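Local coordinates for glycerate dehydrogenase/glyoxylate reductase (PDB 2CUK), which probably reduces hydroxypyruvate and glyoxylate with a nicotinamide cofactor, as a member of the D-isomer specific 2-hydroxyacid dehydrogenase family, at residues H93-L105 / I278-V292. Numbering follows the deposited sequence.
Sequences HTPGVLTEATADL and IGSAGRTTRERMAEV
Two chain crossings join the domains of a D-2-hydroxyacid dehydrogenase, and here they lie against each other: Val97 and Leu98, in the turn leading into helix 99-114, press on helix 283-301. Val97 divides its branches over the helix surface. Val97 CG1, anti to the backbone N (chi1 179°), meets Arg288 CG at 3.4 Å and also touches Met289 CG, whereas Val97 CG2 lies 3.7 Å from Val292 CG2. Thr94 CG2 extends this apolar patch, 3.8 Å from Val292 CG1. Nearer the start of helix 283-301, Leu98 CB rests against both Ser280 CB and Thr285 CG2. No direct hydrogen bond spans the segments; instead one water donates to Val97 O at 2.7 Å, accepts from Ala101 N and hydrogen-bonds Thr285 OG1, tying the first turn of one helix to the other. Beyond it the backbones come close at Gly279, whose CA has Leu105 CD2 tightly against it at 3.5 Å. Gly279 O approaches Ala101 O to 3.1 Å, two acceptors whose mutual repulsion is probably eased by Arg115 of the second subunit, which hydrogen-bonds both. Such paired interdomain helices, reached after strand 90-92 and after the last strand of the Rossmann-type sheet, are characteristic of the two-domain fold of this family.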
loop_
_atom_site.group_PDB
_atom_site.type_symbol
_atom_site.label_atom_id
_atom_site.label_comp_id
_atom_site.label_asym_id
_atom_site.label_seq_id
_atom_site.Cartn_x
_atom_site.Cartn_y
_atom_site.Cartn_z
ATOM N N HIS A 93 -16.447 23.009 -10.473
ATOM C CA HIS A 93 -15.427 21.992 -10.264
ATOM C C HIS A 93 -16.056 20.750 -9.642
ATOM O O HIS A 93 -17.276 20.663 -9.522
ATOM C CB HIS A 93 -14.291 22.526 -9.378
ATOM C CG HIS A 93 -14.717 22.906 -7.994
ATOM N ND1 HIS A 93 -13.860 22.855 -6.916
ATOM C CD2 HIS A 93 -15.897 23.364 -7.515
ATOM C CE1 HIS A 93 -14.494 23.263 -5.831
ATOM N NE2 HIS A 93 -15.732 23.578 -6.167
ATOM N N THR A 94 -15.229 19.792 -9.239
ATOM C CA THR A 94 -15.737 18.551 -8.658
ATOM C C THR A 94 -15.211 18.291 -7.242
ATOM O O THR A 94 -14.425 17.371 -7.026
ATOM C CB THR A 94 -15.363 17.352 -9.556
ATOM O OG1 THR A 94 -13.935 17.197 -9.583
ATOM C CG2 THR A 94 -15.866 17.579 -10.982
ATOM N N PRO A 95 -15.651 19.094 -6.259
ATOM C CA PRO A 95 -15.215 18.941 -4.867
ATOM C C PRO A 95 -15.786 17.710 -4.165
ATOM O O PRO A 95 -16.897 17.270 -4.473
ATOM C CB PRO A 95 -15.689 20.237 -4.223
ATOM C CG PRO A 95 -16.980 20.493 -4.947
ATOM C CD PRO A 95 -16.599 20.217 -6.389
ATOM N N GLY A 96 -15.010 17.165 -3.227
ATOM C CA GLY A 96 -15.430 16.002 -2.463
ATOM C C GLY A 96 -15.148 14.635 -3.069
ATOM O O GLY A 96 -14.672 13.724 -2.389
ATOM N N VAL A 97 -15.438 14.502 -4.356
ATOM C CA VAL A 97 -15.281 13.259 -5.105
ATOM C C VAL A 97 -13.966 12.474 -5.036
ATOM O O VAL A 97 -13.985 11.241 -4.984
ATOM C CB VAL A 97 -15.611 13.517 -6.593
ATOM C CG1 VAL A 97 -15.423 12.248 -7.408
ATOM C CG2 VAL A 97 -17.047 14.031 -6.714
ATOM N N LEU A 98 -12.828 13.159 -5.033
ATOM C CA LEU A 98 -11.547 12.452 -5.017
ATOM C C LEU A 98 -10.837 12.368 -3.669
ATOM O O LEU A 98 -9.669 11.981 -3.605
ATOM C CB LEU A 98 -10.605 13.082 -6.051
ATOM C CG LEU A 98 -10.376 14.597 -5.983
ATOM C CD1 LEU A 98 -9.652 14.970 -4.707
ATOM C CD2 LEU A 98 -9.558 15.038 -7.194
ATOM N N THR A 99 -11.543 12.707 -2.594
ATOM C CA THR A 99 -10.955 12.693 -1.255
ATOM C C THR A 99 -10.442 11.325 -0.804
ATOM O O THR A 99 -9.253 11.163 -0.518
ATOM C CB THR A 99 -11.966 13.211 -0.209
ATOM O OG1 THR A 99 -12.411 14.522 -0.586
ATOM C CG2 THR A 99 -11.320 13.285 1.162
ATOM N N GLU A 100 -11.343 10.347 -0.741
ATOM C CA GLU A 100 -11.000 8.995 -0.314
ATOM C C GLU A 100 -9.921 8.343 -1.165
ATOM O O GLU A 100 -9.031 7.667 -0.642
ATOM C CB GLU A 100 -12.249 8.115 -0.328
ATOM C CG GLU A 100 -13.330 8.571 0.635
ATOM C CD GLU A 100 -12.847 8.578 2.067
ATOM O OE1 GLU A 100 -12.336 7.533 2.523
ATOM O OE2 GLU A 100 -12.979 9.623 2.738
ATOM N N ALA A 101 -10.012 8.537 -2.475
ATOM C CA ALA A 101 -9.048 7.959 -3.408
ATOM C C ALA A 101 -7.645 8.515 -3.169
ATOM O O ALA A 101 -6.660 7.775 -3.160
ATOM C CB ALA A 101 -9.489 8.242 -4.850
ATOM N N THR A 102 -7.562 9.827 -2.981
ATOM C CA THR A 102 -6.280 10.481 -2.742
ATOM C C THR A 102 -5.713 10.043 -1.400
ATOM O O THR A 102 -4.501 9.859 -1.256
ATOM C CB THR A 102 -6.441 12.006 -2.745
ATOM O OG1 THR A 102 -7.093 12.401 -3.956
ATOM C CG2 THR A 102 -5.072 12.700 -2.648
ATOM N N ALA A 103 -6.595 9.881 -0.416
ATOM C CA ALA A 103 -6.183 9.454 0.915
ATOM C C ALA A 103 -5.657 8.034 0.829
ATOM O O ALA A 103 -4.683 7.681 1.496
ATOM C CB ALA A 103 -7.369 9.516 1.886
ATOM N N ASP A 104 -6.311 7.217 0.005
ATOM C CA ASP A 104 -5.931 5.818 -0.112
ATOM C C ASP A 104 -4.496 5.681 -0.622
ATOM O O ASP A 104 -3.696 4.899 -0.126
ATOM C CB ASP A 104 -6.887 5.139 -1.092
ATOM C CG ASP A 104 -8.188 4.799 -0.379
ATOM O OD1 ASP A 104 -8.220 4.915 0.846
ATOM O OD2 ASP A 104 -9.149 4.429 -1.052
ATOM N N LEU A 105 -4.197 6.460 -1.681
ATOM C CA LEU A 105 -2.873 6.374 -2.278
ATOM C C LEU A 105 -1.805 7.000 -1.386
ATOM O O LEU A 105 -0.639 6.622 -1.402
ATOM C CB LEU A 105 -2.901 7.080 -3.630
ATOM C CG LEU A 105 -1.558 6.976 -4.358
ATOM C CD1 LEU A 105 -1.553 5.885 -5.434
ATOM C CD2 LEU A 105 -1.164 8.275 -5.063
ATOM N N ILE A 278 -1.230 9.825 -9.745
ATOM C CA ILE A 278 -2.396 8.968 -9.874
ATOM C C ILE A 278 -3.237 8.958 -8.603
ATOM O O ILE A 278 -4.066 8.072 -8.402
ATOM C CB ILE A 278 -1.971 7.527 -10.220
ATOM C CG1 ILE A 278 -0.929 7.033 -9.210
ATOM C CG2 ILE A 278 -1.411 7.491 -11.631
ATOM C CD1 ILE A 278 -0.435 5.615 -9.453
ATOM N N GLY A 279 -3.026 9.958 -7.754
ATOM C CA GLY A 279 -3.768 10.049 -6.509
ATOM C C GLY A 279 -5.271 9.826 -6.611
ATOM O O GLY A 279 -5.848 9.133 -5.778
ATOM N N SER A 280 -5.909 10.407 -7.624
ATOM C CA SER A 280 -7.359 10.261 -7.788
ATOM C C SER A 280 -7.729 9.185 -8.796
ATOM O O SER A 280 -8.890 9.073 -9.187
ATOM C CB SER A 280 -7.975 11.583 -8.246
ATOM O OG SER A 280 -7.535 11.918 -9.554
ATOM N N ALA A 281 -6.752 8.377 -9.190
ATOM C CA ALA A 281 -6.974 7.348 -10.197
ATOM C C ALA A 281 -7.763 6.099 -9.805
ATOM O O ALA A 281 -7.356 4.977 -10.106
ATOM C CB ALA A 281 -5.640 6.945 -10.815
ATOM N N GLY A 282 -8.891 6.296 -9.133
ATOM C CA GLY A 282 -9.750 5.179 -8.789
ATOM C C GLY A 282 -10.749 5.225 -9.930
ATOM O O GLY A 282 -11.169 6.317 -10.313
ATOM N N ARG A 283 -11.125 4.080 -10.493
ATOM C CA ARG A 283 -12.059 4.102 -11.613
ATOM C C ARG A 283 -13.397 4.731 -11.237
ATOM O O ARG A 283 -13.913 5.575 -11.964
ATOM C CB ARG A 283 -12.285 2.693 -12.171
ATOM C CG ARG A 283 -13.164 2.672 -13.430
ATOM C CD ARG A 283 -13.247 1.270 -14.022
ATOM N NE ARG A 283 -11.941 0.801 -14.478
ATOM C CZ ARG A 283 -11.383 1.153 -15.631
ATOM N NH1 ARG A 283 -12.019 1.976 -16.453
ATOM N NH2 ARG A 283 -10.183 0.693 -15.955
ATOM N N THR A 284 -13.958 4.329 -10.102
ATOM C CA THR A 284 -15.236 4.889 -9.672
ATOM C C THR A 284 -15.107 6.389 -9.394
ATOM O O THR A 284 -16.021 7.165 -9.672
ATOM C CB THR A 284 -15.757 4.180 -8.412
ATOM O OG1 THR A 284 -15.935 2.788 -8.699
ATOM C CG2 THR A 284 -17.094 4.772 -7.975
ATOM N N THR A 285 -13.966 6.795 -8.847
ATOM C CA THR A 285 -13.729 8.203 -8.551
ATOM C C THR A 285 -13.693 9.018 -9.846
ATOM O O THR A 285 -14.335 10.071 -9.948
ATOM C CB THR A 285 -12.397 8.386 -7.780
ATOM O OG1 THR A 285 -12.523 7.795 -6.481
ATOM C CG2 THR A 285 -12.050 9.868 -7.629
ATOM N N ARG A 286 -12.960 8.525 -10.841
ATOM C CA ARG A 286 -12.856 9.230 -12.115
ATOM C C ARG A 286 -14.193 9.272 -12.875
ATOM O O ARG A 286 -14.483 10.247 -13.577
ATOM C CB ARG A 286 -11.753 8.604 -12.982
ATOM C CG ARG A 286 -10.320 8.890 -12.476
ATOM C CD ARG A 286 -9.931 10.358 -12.644
ATOM N NE ARG A 286 -8.635 10.679 -12.033
ATOM C CZ ARG A 286 -7.453 10.296 -12.512
ATOM N NH1 ARG A 286 -7.380 9.573 -13.623
ATOM N NH2 ARG A 286 -6.337 10.632 -11.873
ATOM N N GLU A 287 -15.007 8.230 -12.730
ATOM C CA GLU A 287 -16.307 8.204 -13.395
ATOM C C GLU A 287 -17.227 9.174 -12.663
ATOM O O GLU A 287 -18.025 9.881 -13.279
ATOM C CB GLU A 287 -16.906 6.794 -13.371
ATOM C CG GLU A 287 -16.022 5.736 -14.026
ATOM C CD GLU A 287 -16.685 4.366 -14.097
ATOM O OE1 GLU A 287 -17.457 4.024 -13.180
ATOM O OE2 GLU A 287 -16.421 3.620 -15.064
ATOM N N ARG A 288 -17.098 9.207 -11.341
ATOM C CA ARG A 288 -17.898 10.092 -10.508
ATOM C C ARG A 288 -17.558 11.547 -10.830
ATOM O O ARG A 288 -18.441 12.403 -10.888
ATOM C CB ARG A 288 -17.641 9.783 -9.027
ATOM C CG ARG A 288 -18.363 10.694 -8.041
ATOM C CD ARG A 288 -19.869 10.688 -8.249
ATOM N NE ARG A 288 -20.536 11.603 -7.325
ATOM C CZ ARG A 288 -21.774 12.059 -7.484
ATOM N NH1 ARG A 288 -22.491 11.687 -8.537
ATOM N NH2 ARG A 288 -22.291 12.896 -6.595
ATOM N N MET A 289 -16.277 11.825 -11.051
ATOM C CA MET A 289 -15.848 13.171 -11.393
ATOM C C MET A 289 -16.522 13.609 -12.690
ATOM O O MET A 289 -16.885 14.775 -12.847
ATOM C CB MET A 289 -14.325 13.223 -11.553
ATOM C CG MET A 289 -13.565 13.266 -10.227
ATOM S SD MET A 289 -11.772 13.142 -10.413
ATOM C CE MET A 289 -11.418 14.621 -11.395
ATOM N N ALA A 290 -16.686 12.665 -13.614
ATOM C CA ALA A 290 -17.322 12.947 -14.895
ATOM C C ALA A 290 -18.799 13.280 -14.690
ATOM O O ALA A 290 -19.314 14.219 -15.294
ATOM C CB ALA A 290 -17.176 11.747 -15.832
ATOM N N GLU A 291 -19.473 12.512 -13.836
ATOM C CA GLU A 291 -20.886 12.740 -13.554
ATOM C C GLU A 291 -21.109 14.128 -12.960
ATOM O O GLU A 291 -22.054 14.824 -13.328
ATOM C CB GLU A 291 -21.422 11.706 -12.558
ATOM C CG GLU A 291 -21.179 10.258 -12.924
ATOM C CD GLU A 291 -21.753 9.305 -11.887
ATOM O OE1 GLU A 291 -21.548 9.536 -10.671
ATOM O OE2 GLU A 291 -22.405 8.320 -12.287
ATOM N N VAL A 292 -20.240 14.516 -12.031
ATOM C CA VAL A 292 -20.352 15.814 -11.376
ATOM C C VAL A 292 -20.095 16.966 -12.344
ATOM O O VAL A 292 -20.794 17.981 -12.307
ATOM C CB VAL A 292 -19.386 15.907 -10.169
ATOM C CG1 VAL A 292 -19.430 17.298 -9.560
ATOM C CG2 VAL A 292 -19.781 14.869 -9.118
HETATM O O HOH W 1 -12.495 9.190 -3.928
#